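Local coordinates for glycosyl hydrolases family 31 family protein (Aspergillus niger, PDB 6DRU) that hydrolyses xyloglucan oligosaccharides, releasing alpha-xylose from their non-reducing terminal glucose, at residues L20-G25 with G61-T66; V31-F36 with R124-P129; F189-P194 with V216-V221. All blocks are in the same frame, centred on the assembly; numbering follows the deposited sequence.

Interaction 1. Residues L20-G25 with G61-T66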
loop_
_atom_site.group_PDB
_atom_site.type_symbol
_atom_site.label_atom_id
_atom_site.label_comp_id
_atom_site.label_asym_id
_atom_site.label_seq_id
_atom_site.Cartn_x
_atom_site.Cartn_y
_atom_site.Cartn_z
ATOM N N LEU A 20 9.335 -26.165 6.227
ATOM C CA LEU A 20 9.063 -27.345 7.042
ATOM C C LEU A 20 8.336 -28.371 6.181
ATOM O O LEU A 20 7.163 -28.185 5.841
ATOM C CB LEU A 20 8.240 -26.975 8.274
ATOM C CG LEU A 20 7.767 -28.135 9.152
ATOM C CD1 LEU A 20 8.955 -28.870 9.748
ATOM C CD2 LEU A 20 6.835 -27.638 10.247
ATOM N N ILE A 21 9.034 -29.448 5.828
ATOM C CA ILE A 21 8.480 -30.528 5.019
ATOM C C ILE A 21 8.248 -31.724 5.932
ATOM O O ILE A 21 9.179 -32.192 6.600
ATOM C CB ILE A 21 9.410 -30.899 3.855
ATOM C CG1 ILE A 21 9.883 -29.641 3.126
ATOM C CG2 ILE A 21 8.702 -31.837 2.890
ATOM C CD1 ILE A 21 11.386 -29.565 2.973
ATOM N N GLN A 22 7.012 -32.219 5.963
ATOM C CA GLN A 22 6.661 -33.350 6.805
ATOM C C GLN A 22 5.943 -34.415 5.990
ATOM O O GLN A 22 5.159 -34.089 5.090
ATOM C CB GLN A 22 5.757 -32.917 7.968
ATOM C CG GLN A 22 6.241 -31.697 8.723
ATOM C CD GLN A 22 5.187 -31.148 9.663
ATOM O OE1 GLN A 22 4.161 -30.626 9.227
ATOM N NE2 GLN A 22 5.433 -31.271 10.962
ATOM N N PRO A 23 6.187 -35.693 6.276
ATOM C CA PRO A 23 5.329 -36.739 5.713
ATOM C C PRO A 23 3.913 -36.578 6.241
ATOM O O PRO A 23 3.701 -36.307 7.424
ATOM C CB PRO A 23 5.980 -38.038 6.202
ATOM C CG PRO A 23 6.757 -37.636 7.416
ATOM C CD PRO A 23 7.241 -36.244 7.143
ATOM N N PHE A 24 2.939 -36.732 5.348
ATOM C CA PHE A 24 1.549 -36.433 5.676
ATOM C C PHE A 24 0.650 -37.435 4.966
ATOM O O PHE A 24 0.503 -37.383 3.741
ATOM C CB PHE A 24 1.195 -34.999 5.280
ATOM C CG PHE A 24 0.218 -34.344 6.203
ATOM C CD1 PHE A 24 0.637 -33.820 7.413
ATOM C CD2 PHE A 24 -1.119 -34.248 5.863
ATOM C CE1 PHE A 24 -0.262 -33.216 8.269
ATOM C CE2 PHE A 24 -2.023 -33.643 6.712
ATOM C CZ PHE A 24 -1.594 -33.127 7.919
ATOM N N GLY A 25 0.039 -38.330 5.735
ATOM C CA GLY A 25 -0.813 -39.355 5.172
ATOM C C GLY A 25 -0.040 -40.356 4.323
ATOM O O GLY A 25 1.191 -40.385 4.285
ATOM N N GLY A 61 1.452 -31.561 13.691
ATOM C CA GLY A 61 1.755 -30.231 14.184
ATOM C C GLY A 61 2.973 -29.669 13.482
ATOM O O GLY A 61 3.165 -29.846 12.274
ATOM N N MET A 62 3.820 -28.988 14.251
ATOM C CA MET A 62 5.061 -28.424 13.742
ATOM C C MET A 62 6.260 -29.345 13.962
ATOM O O MET A 62 7.405 -28.894 13.851
ATOM C CB MET A 62 5.318 -27.063 14.397
ATOM C CG MET A 62 5.650 -25.944 13.426
ATOM S SD MET A 62 4.209 -25.382 12.499
ATOM C CE MET A 62 3.149 -24.820 13.831
ATOM N N SER A 63 6.023 -30.621 14.257
ATOM C CA SER A 63 7.104 -31.507 14.667
ATOM C C SER A 63 8.006 -31.867 13.491
ATOM O O SER A 63 7.547 -32.037 12.359
ATOM C CB SER A 63 6.534 -32.778 15.295
ATOM O OG SER A 63 5.891 -33.583 14.322
ATOM N N TYR A 64 9.302 -31.983 13.774
ATOM C CA TYR A 64 10.280 -32.385 12.774
ATOM C C TYR A 64 11.427 -33.109 13.464
ATOM O O TYR A 64 11.619 -32.999 14.677
ATOM C CB TYR A 64 10.802 -31.185 11.973
ATOM C CG TYR A 64 11.452 -30.112 12.817
ATOM C CD1 TYR A 64 10.694 -29.101 13.394
ATOM C CD2 TYR A 64 12.824 -30.111 13.040
ATOM C CE1 TYR A 64 11.283 -28.119 14.167
ATOM C CE2 TYR A 64 13.421 -29.134 13.812
ATOM C CZ TYR A 64 12.645 -28.141 14.374
ATOM O OH TYR A 64 13.234 -27.163 15.143
ATOM N N ASP A 65 12.190 -33.854 12.667
ATOM C CA ASP A 65 13.300 -34.659 13.159
ATOM C C ASP A 65 14.664 -34.067 12.858
ATOM O O ASP A 65 15.584 -34.239 13.658
ATOM C CB ASP A 65 13.246 -36.069 12.555
ATOM C CG ASP A 65 12.644 -37.089 13.498
ATOM O OD1 ASP A 65 12.198 -36.696 14.597
ATOM O OD2 ASP A 65 12.624 -38.288 13.143
ATOM N N THR A 66 14.812 -33.373 11.733
ATOM C CA THR A 66 16.106 -32.901 11.267
ATOM C C THR A 66 16.021 -31.421 10.934
ATOM O O THR A 66 15.050 -30.966 10.323
ATOM C CB THR A 66 16.569 -33.690 10.030
ATOM O OG1 THR A 66 16.480 -35.095 10.298
ATOM C CG2 THR A 66 18.004 -33.337 9.667
#

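Interaction 2. Residues V31-F36 with R124-P129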
loop_
_atom_site.group_PDB
_atom_site.type_symbol
_atom_site.label_atom_id
_atom_site.label_comp_id
_atom_site.label_asym_id
_atom_site.label_seq_id
_atom_site.Cartn_x
_atom_site.Cartn_y
_atom_site.Cartn_z
ATOM N N VAL A 31 4.219 -29.319 2.899
ATOM C CA VAL A 31 5.270 -28.309 2.850
ATOM C C VAL A 31 4.699 -26.987 3.340
ATOM O O VAL A 31 3.636 -26.554 2.880
ATOM C CB VAL A 31 5.850 -28.162 1.432
ATOM C CG1 VAL A 31 6.860 -27.028 1.385
ATOM C CG2 VAL A 31 6.493 -29.461 0.989
ATOM N N ARG A 32 5.404 -26.354 4.276
ATOM C CA ARG A 32 5.052 -25.033 4.779
ATOM C C ARG A 32 6.294 -24.155 4.793
ATOM O O ARG A 32 7.380 -24.609 5.167
ATOM C CB ARG A 32 4.431 -25.115 6.180
ATOM C CG ARG A 32 2.952 -25.466 6.159
ATOM C CD ARG A 32 2.368 -25.596 7.554
ATOM N NE ARG A 32 2.849 -26.790 8.241
ATOM C CZ ARG A 32 2.389 -27.210 9.416
ATOM N NH1 ARG A 32 1.432 -26.535 10.037
ATOM N NH2 ARG A 32 2.886 -28.308 9.968
ATOM N N ALA A 33 6.131 -22.901 4.379
ATOM C CA ALA A 33 7.243 -21.968 4.278
ATOM C C ALA A 33 6.791 -20.579 4.700
ATOM O O ALA A 33 5.655 -20.179 4.430
ATOM C CB ALA A 33 7.808 -21.925 2.850
ATOM N N TRP A 34 7.691 -19.845 5.362
ATOM C CA TRP A 34 7.395 -18.497 5.826
ATOM C C TRP A 34 8.676 -17.683 5.937
ATOM O O TRP A 34 9.711 -18.227 6.349
ATOM C CB TRP A 34 6.677 -18.513 7.180
ATOM C CG TRP A 34 7.471 -19.132 8.298
ATOM C CD1 TRP A 34 8.348 -18.499 9.130
ATOM C CD2 TRP A 34 7.445 -20.504 8.714
ATOM N NE1 TRP A 34 8.874 -19.391 10.033
ATOM C CE2 TRP A 34 8.336 -20.629 9.798
ATOM C CE3 TRP A 34 6.758 -21.639 8.272
ATOM C CZ2 TRP A 34 8.556 -21.841 10.448
ATOM C CZ3 TRP A 34 6.979 -22.843 8.918
ATOM C CH2 TRP A 34 7.870 -22.933 9.994
ATOM N N PRO A 35 8.646 -16.399 5.564
ATOM C CA PRO A 35 9.822 -15.541 5.764
ATOM C C PRO A 35 9.777 -14.739 7.059
ATOM O O PRO A 35 8.750 -14.138 7.396
ATOM C CB PRO A 35 9.783 -14.621 4.539
ATOM C CG PRO A 35 8.322 -14.486 4.237
ATOM C CD PRO A 35 7.652 -15.775 4.672
ATOM N N PHE A 36 10.895 -14.740 7.791
ATOM C CA PHE A 36 11.107 -13.928 8.989
ATOM C C PHE A 36 10.215 -14.315 10.167
ATOM O O PHE A 36 10.713 -14.836 11.170
ATOM C CB PHE A 36 10.931 -12.440 8.670
ATOM C CG PHE A 36 12.053 -11.857 7.853
ATOM C CD1 PHE A 36 13.258 -11.524 8.450
ATOM C CD2 PHE A 36 11.900 -11.635 6.493
ATOM C CE1 PHE A 36 14.294 -10.987 7.708
ATOM C CE2 PHE A 36 12.932 -11.094 5.743
ATOM C CZ PHE A 36 14.130 -10.771 6.352
ATOM N N ARG A 124 10.183 -19.589 -4.724
ATOM C CA ARG A 124 9.440 -19.178 -3.533
ATOM C C ARG A 124 9.636 -17.671 -3.398
ATOM O O ARG A 124 10.531 -17.211 -2.686
ATOM C CB ARG A 124 9.917 -19.932 -2.287
ATOM C CG ARG A 124 9.809 -21.446 -2.401
ATOM C CD ARG A 124 10.069 -22.134 -1.067
ATOM N NE ARG A 124 11.443 -21.956 -0.607
ATOM C CZ ARG A 124 12.432 -22.810 -0.855
ATOM N NH1 ARG A 124 12.203 -23.907 -1.563
ATOM N NH2 ARG A 124 13.651 -22.565 -0.394
ATOM N N TYR A 125 8.795 -16.904 -4.088
ATOM C CA TYR A 125 8.946 -15.459 -4.189
ATOM C C TYR A 125 8.048 -14.766 -3.172
ATOM O O TYR A 125 6.848 -15.053 -3.100
ATOM C CB TYR A 125 8.611 -14.982 -5.603
ATOM C CG TYR A 125 9.081 -13.580 -5.909
ATOM C CD1 TYR A 125 8.271 -12.483 -5.650
ATOM C CD2 TYR A 125 10.337 -13.352 -6.460
ATOM C CE1 TYR A 125 8.696 -11.196 -5.929
ATOM C CE2 TYR A 125 10.771 -12.070 -6.743
ATOM C CZ TYR A 125 9.948 -10.995 -6.476
ATOM O OH TYR A 125 10.375 -9.716 -6.755
ATOM N N TYR A 126 8.628 -13.853 -2.395
ATOM C CA TYR A 126 7.902 -13.095 -1.386
ATOM C C TYR A 126 7.956 -11.611 -1.719
ATOM O O TYR A 126 8.967 -11.114 -2.224
ATOM C CB TYR A 126 8.476 -13.337 0.012
ATOM C CG TYR A 126 8.564 -14.796 0.389
ATOM C CD1 TYR A 126 7.431 -15.508 0.756
ATOM C CD2 TYR A 126 9.784 -15.460 0.385
ATOM C CE1 TYR A 126 7.509 -16.844 1.102
ATOM C CE2 TYR A 126 9.872 -16.794 0.731
ATOM C CZ TYR A 126 8.733 -17.482 1.089
ATOM O OH TYR A 126 8.819 -18.812 1.433
ATOM N N TYR A 127 6.864 -10.908 -1.429
ATOM C CA TYR A 127 6.742 -9.493 -1.753
ATOM C C TYR A 127 5.883 -8.826 -0.691
ATOM O O TYR A 127 4.811 -9.336 -0.350
ATOM C CB TYR A 127 6.132 -9.312 -3.146
ATOM C CG TYR A 127 5.739 -7.894 -3.491
ATOM C CD1 TYR A 127 6.691 -6.962 -3.882
ATOM C CD2 TYR A 127 4.410 -7.497 -3.453
ATOM C CE1 TYR A 127 6.330 -5.666 -4.209
ATOM C CE2 TYR A 127 4.038 -6.205 -3.778
ATOM C CZ TYR A 127 5.001 -5.293 -4.156
ATOM O OH TYR A 127 4.629 -4.005 -4.481
ATOM N N TRP A 128 6.354 -7.693 -0.171
ATOM C CA TRP A 128 5.662 -6.978 0.899
ATOM C C TRP A 128 5.025 -5.712 0.348
ATOM O O TRP A 128 5.730 -4.725 0.084
ATOM C CB TRP A 128 6.627 -6.644 2.039
ATOM C CG TRP A 128 6.951 -7.822 2.908
ATOM C CD1 TRP A 128 6.288 -8.215 4.034
ATOM C CD2 TRP A 128 8.012 -8.765 2.718
ATOM N NE1 TRP A 128 6.873 -9.342 4.559
ATOM C CE2 TRP A 128 7.933 -9.700 3.769
ATOM C CE3 TRP A 128 9.023 -8.909 1.762
ATOM C CZ2 TRP A 128 8.825 -10.763 3.890
ATOM C CZ3 TRP A 128 9.908 -9.964 1.885
ATOM C CH2 TRP A 128 9.803 -10.877 2.941
ATOM N N PRO A 129 3.707 -5.683 0.156
ATOM C CA PRO A 129 3.070 -4.504 -0.442
ATOM C C PRO A 129 2.672 -3.451 0.582
ATOM O O PRO A 129 2.531 -2.273 0.239
ATOM C CB PRO A 129 1.840 -5.099 -1.133
ATOM C CG PRO A 129 1.470 -6.255 -0.256
ATOM C CD PRO A 129 2.758 -6.798 0.324
#

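Interaction 3. Residues F189-P194 with V216-V221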
loop_
_atom_site.group_PDB
_atom_site.type_symbol
_atom_site.label_atom_id
_atom_site.label_comp_id
_atom_site.label_asym_id
_atom_site.label_seq_id
_atom_site.Cartn_x
_atom_site.Cartn_y
_atom_site.Cartn_z
ATOM N N PHE A 189 -2.416 -32.387 -5.841
ATOM C CA PHE A 189 -1.815 -31.213 -5.224
ATOM C C PHE A 189 -2.908 -30.362 -4.598
ATOM O O PHE A 189 -3.947 -30.127 -5.222
ATOM C CB PHE A 189 -1.026 -30.409 -6.267
ATOM C CG PHE A 189 -0.207 -29.282 -5.696
ATOM C CD1 PHE A 189 -0.775 -28.040 -5.459
ATOM C CD2 PHE A 189 1.141 -29.456 -5.426
ATOM C CE1 PHE A 189 -0.022 -27.001 -4.946
ATOM C CE2 PHE A 189 1.900 -28.419 -4.915
ATOM C CZ PHE A 189 1.318 -27.191 -4.674
ATOM N N ILE A 190 -2.672 -29.905 -3.369
ATOM C CA ILE A 190 -3.615 -29.068 -2.636
ATOM C C ILE A 190 -2.890 -27.807 -2.194
ATOM O O ILE A 190 -1.922 -27.879 -1.430
ATOM C CB ILE A 190 -4.207 -29.794 -1.417
ATOM C CG1 ILE A 190 -4.884 -31.095 -1.841
ATOM C CG2 ILE A 190 -5.196 -28.891 -0.688
ATOM C CD1 ILE A 190 -5.411 -31.910 -0.679
ATOM N N TRP A 191 -3.357 -26.656 -2.675
ATOM C CA TRP A 191 -2.858 -25.348 -2.248
ATOM C C TRP A 191 -3.715 -24.913 -1.065
ATOM O O TRP A 191 -4.755 -24.270 -1.224
ATOM C CB TRP A 191 -2.904 -24.369 -3.415
ATOM C CG TRP A 191 -2.410 -22.969 -3.161
ATOM C CD1 TRP A 191 -3.176 -21.850 -3.008
ATOM C CD2 TRP A 191 -1.046 -22.532 -3.082
ATOM N NE1 TRP A 191 -2.378 -20.748 -2.824
ATOM C CE2 TRP A 191 -1.067 -21.139 -2.865
ATOM C CE3 TRP A 191 0.189 -23.183 -3.165
ATOM C CZ2 TRP A 191 0.098 -20.388 -2.726
ATOM C CZ3 TRP A 191 1.346 -22.432 -3.028
ATOM C CH2 TRP A 191 1.291 -21.049 -2.812
ATOM N N ASN A 192 -3.279 -25.287 0.140
ATOM C CA ASN A 192 -4.058 -25.099 1.367
ATOM C C ASN A 192 -3.951 -23.646 1.834
ATOM O O ASN A 192 -3.286 -23.311 2.817
ATOM C CB ASN A 192 -3.588 -26.068 2.443
ATOM C CG ASN A 192 -4.471 -26.048 3.675
ATOM O OD1 ASN A 192 -5.660 -25.734 3.600
ATOM N ND2 ASN A 192 -3.893 -26.384 4.822
ATOM N N MET A 193 -4.640 -22.767 1.102
ATOM C CA MET A 193 -4.565 -21.332 1.334
ATOM C C MET A 193 -5.949 -20.714 1.167
ATOM O O MET A 193 -6.629 -20.987 0.162
ATOM C CB MET A 193 -3.572 -20.673 0.371
ATOM C CG MET A 193 -2.177 -21.276 0.396
ATOM S SD MET A 193 -1.193 -20.687 1.783
ATOM C CE MET A 193 -0.691 -19.082 1.171
ATOM N N PRO A 194 -6.401 -19.896 2.118
ATOM C CA PRO A 194 -7.682 -19.195 1.968
ATOM C C PRO A 194 -7.596 -17.858 1.246
ATOM O O PRO A 194 -8.632 -17.207 1.072
ATOM C CB PRO A 194 -8.106 -18.987 3.426
ATOM C CG PRO A 194 -6.815 -18.787 4.139
ATOM C CD PRO A 194 -5.799 -19.662 3.443
ATOM N N VAL A 216 2.724 -19.976 3.715
ATOM C CA VAL A 216 2.406 -20.775 2.538
ATOM C C VAL A 216 2.311 -22.234 2.961
ATOM O O VAL A 216 3.109 -22.706 3.780
ATOM C CB VAL A 216 3.459 -20.579 1.430
ATOM C CG1 VAL A 216 3.078 -21.360 0.185
ATOM C CG2 VAL A 216 3.610 -19.106 1.103
ATOM N N ASP A 217 1.335 -22.951 2.406
ATOM C CA ASP A 217 1.043 -24.314 2.842
ATOM C C ASP A 217 0.466 -25.097 1.673
ATOM O O ASP A 217 -0.558 -24.700 1.107
ATOM C CB ASP A 217 0.067 -24.299 4.026
ATOM C CG ASP A 217 -0.165 -25.676 4.624
ATOM O OD1 ASP A 217 0.515 -26.640 4.211
ATOM O OD2 ASP A 217 -1.027 -25.792 5.521
ATOM N N TYR A 218 1.116 -26.204 1.312
ATOM C CA TYR A 218 0.583 -27.081 0.280
ATOM C C TYR A 218 0.925 -28.528 0.608
ATOM O O TYR A 218 1.829 -28.813 1.398
ATOM C CB TYR A 218 1.094 -26.700 -1.119
ATOM C CG TYR A 218 2.583 -26.866 -1.352
ATOM C CD1 TYR A 218 3.114 -28.089 -1.748
ATOM C CD2 TYR A 218 3.451 -25.791 -1.217
ATOM C CE1 TYR A 218 4.469 -28.242 -1.977
ATOM C CE2 TYR A 218 4.810 -25.935 -1.447
ATOM C CZ TYR A 218 5.311 -27.162 -1.828
ATOM O OH TYR A 218 6.660 -27.311 -2.056
ATOM N N VAL A 219 0.178 -29.441 -0.015
ATOM C CA VAL A 219 0.332 -30.879 0.174
ATOM C C VAL A 219 0.380 -31.538 -1.197
ATOM O O VAL A 219 -0.414 -31.200 -2.083
ATOM C CB VAL A 219 -0.816 -31.477 1.018
ATOM C CG1 VAL A 219 -0.631 -32.975 1.191
ATOM C CG2 VAL A 219 -0.902 -30.795 2.373
ATOM N N ILE A 220 1.315 -32.469 -1.378
ATOM C CA ILE A 220 1.443 -33.232 -2.616
ATOM C C ILE A 220 1.376 -34.714 -2.273
ATOM O O ILE A 220 2.043 -35.173 -1.337
ATOM C CB ILE A 220 2.739 -32.883 -3.373
ATOM C CG1 ILE A 220 2.844 -33.694 -4.667
ATOM C CG2 ILE A 220 3.968 -33.094 -2.497
ATOM C CD1 ILE A 220 3.989 -33.269 -5.559
ATOM N N VAL A 221 0.562 -35.456 -3.021
ATOM C CA VAL A 221 0.368 -36.884 -2.801
ATOM C C VAL A 221 0.522 -37.603 -4.134
ATOM O O VAL A 221 0.027 -37.132 -5.164
ATOM C CB VAL A 221 -1.007 -37.179 -2.163
ATOM C CG1 VAL A 221 -2.130 -36.576 -2.994
ATOM C CG2 VAL A 221 -1.204 -38.675 -1.987
#

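Interaction 1. Residues L20-G25 with G61-T66
Gln22 reaches across to the loop 61-66 with its carboxamide and grips two backbone carbonyls with a single nitrogen. Gln22 NE2 lies 3.0 Å from Gly61 O and 2.6 Å from Ser63 O, and both N-H...O angles are 156°, so each proton has its own acceptor. Both oxygens sit close to the plane of the amide, so the two N-H groups, which lie in that plane, each point roughly at one oxygen. The carbonyls are met differently: Gly61 O receives its donor well above its own plane, 44° out of it, whereas the donor to Ser63 O is only slightly tilted. The chain of Gln22 runs extended beyond CG, which carries the amide down to the loop. Its flip is fixed by OE1, which accepts a hydrogen bond from Arg32 NH2. That same nitrogen also binds Gly61 O, so one nitrogen of Arg32 bridges the strand and the loop.

Beside the amide, Leu20 makes the apolar part of the contact with its two methyls spread over the loop. Its CG stands opposite the backbone N (chi1 174°), which sends one methyl toward Met62 and the other toward Tyr64. Leu20 CD2 touches CG of Met62 at 3.8 Å, and Leu20 CD1 touches CB of Tyr64 at 3.7 Å; both side chains cross Leu20 at roughly a right angle. Ser63 OG turns instead to His60 O, within its own loop.

Strand 17-23 thus presents Leu20 and Gln22 to the loop, while Ile21 points from the other side of the strand. Strand 17-23 lies between strands 10-14 and 28-35 of the same sheet, and the loop 61-66 leads directly into edge strand 66-68, next to strand 10-14.

Interaction 2. Residues V31-F36 with R124-P129
Tyr126 is swung to the backbone-N side of its residue (chi1 -54°), which lays its ring beneath Pro35, and Trp128 adopts a similar first torsion (chi1 -76°) that brings its six-membered ring, at CZ2, up to the same proline. Pro35 CG stands 3.9 Å from the centroid of the Tyr126 ring, close to the ring normal, a CH-pi contact over the face. CD of the proline adds to it at 3.7 Å from Tyr126 CE1. The opposite face of that ring is backed by the carbonyl carbon of Arg124. Further out, the hydroxyl of Tyr126 lies 3.6 Å from the methyl of Ala33, although its polar partner is Glu17.

These groups form part of the interior of the N-terminal beta sandwich of a family 31 glycosidase. Strands 31-35 and 124-127 belong to different sheets; their axes approach to 9.0 Å and cross at -38°, as in face-to-face sheet packing, and the contact is therefore made by side chains, with the proline and aromatic rings filling the gap.

Trp128 and Pro35 run alongside one another, pointing opposite ways, with CG of Pro35 3.8 Å from CZ2 of Trp128. The same CZ2 meets the edge of the Phe36 ring, near its plane, at 4.1 Å from CD2 of Phe36. Trp128 NE1 is bonded to Ala133 O, which holds the indole in place. Phe36 stacks on Phe16, and the end of the contact is covered by other subunits: Tyr427 of the second packs on Phe36, and Thr421 of the third on Trp128.

Interaction 3. Residues F189-P194 with V216-V221
Tyr218 and Phe189 meet on one face of an antiparallel strand pair. CB of Tyr218 rests 3.3 Å from Ile190 O and also touches CZ of Phe189. From there CG takes the position between backbone N and carbonyl carbon (chi1 65°), which turns the ring toward Phe189. Tyr218 CG lies 3.6 Å from Phe189 CZ, and Tyr218 CD1 comes to 3.4 Å from Phe189 CE2. CE1, farther along the ring, still reaches that same CE2. The ring planes are 21° from parallel but offset, with little overlap, their centroids separated by 5.1 Å; Phe141 meets both rings edge-to-face.

The backbones are tied by Ile190 and Val219, whose N-H groups each bond to the other's carbonyl, at 2.9 Å for Ile190 N to Val219 O. Beyond, Asn192 centres an inverse gamma turn, and its ND2 donates to Asp217 OD2 from above the carboxylate plane at 3.0 Å; that OD2 also forms a salt bridge with Arg30, and ND2 bonds to Ser45.

The antiparallel pair 187-191 and 216-222 sits in the eight-stranded sheet of the N-terminal beta sandwich, and the chain between them passes through strands 197-201 and 205-213 of the five-stranded sheet.

Overall arrangement
From the N terminus, strand 17-23 opens interaction 1, and strand 28-35, its neighbour in the sheet, opens interaction 2. The chain then returns at 61-66 to close interaction 1 after 35 residues, and continues to 124-129 to close interaction 2, so the two cross along the sequence. Interaction 3 follows in series, closing between 189-194 and 216-221. Strand 216-222 pairs with strand 28-35, through Val31 with Tyr218 and Ala33 with Val216, so all three share the eight-stranded sheet. Interaction 1 fastens a loop to it, interaction 2 binds it to the five-stranded sheet opposite, and interaction 3 joins strands within it.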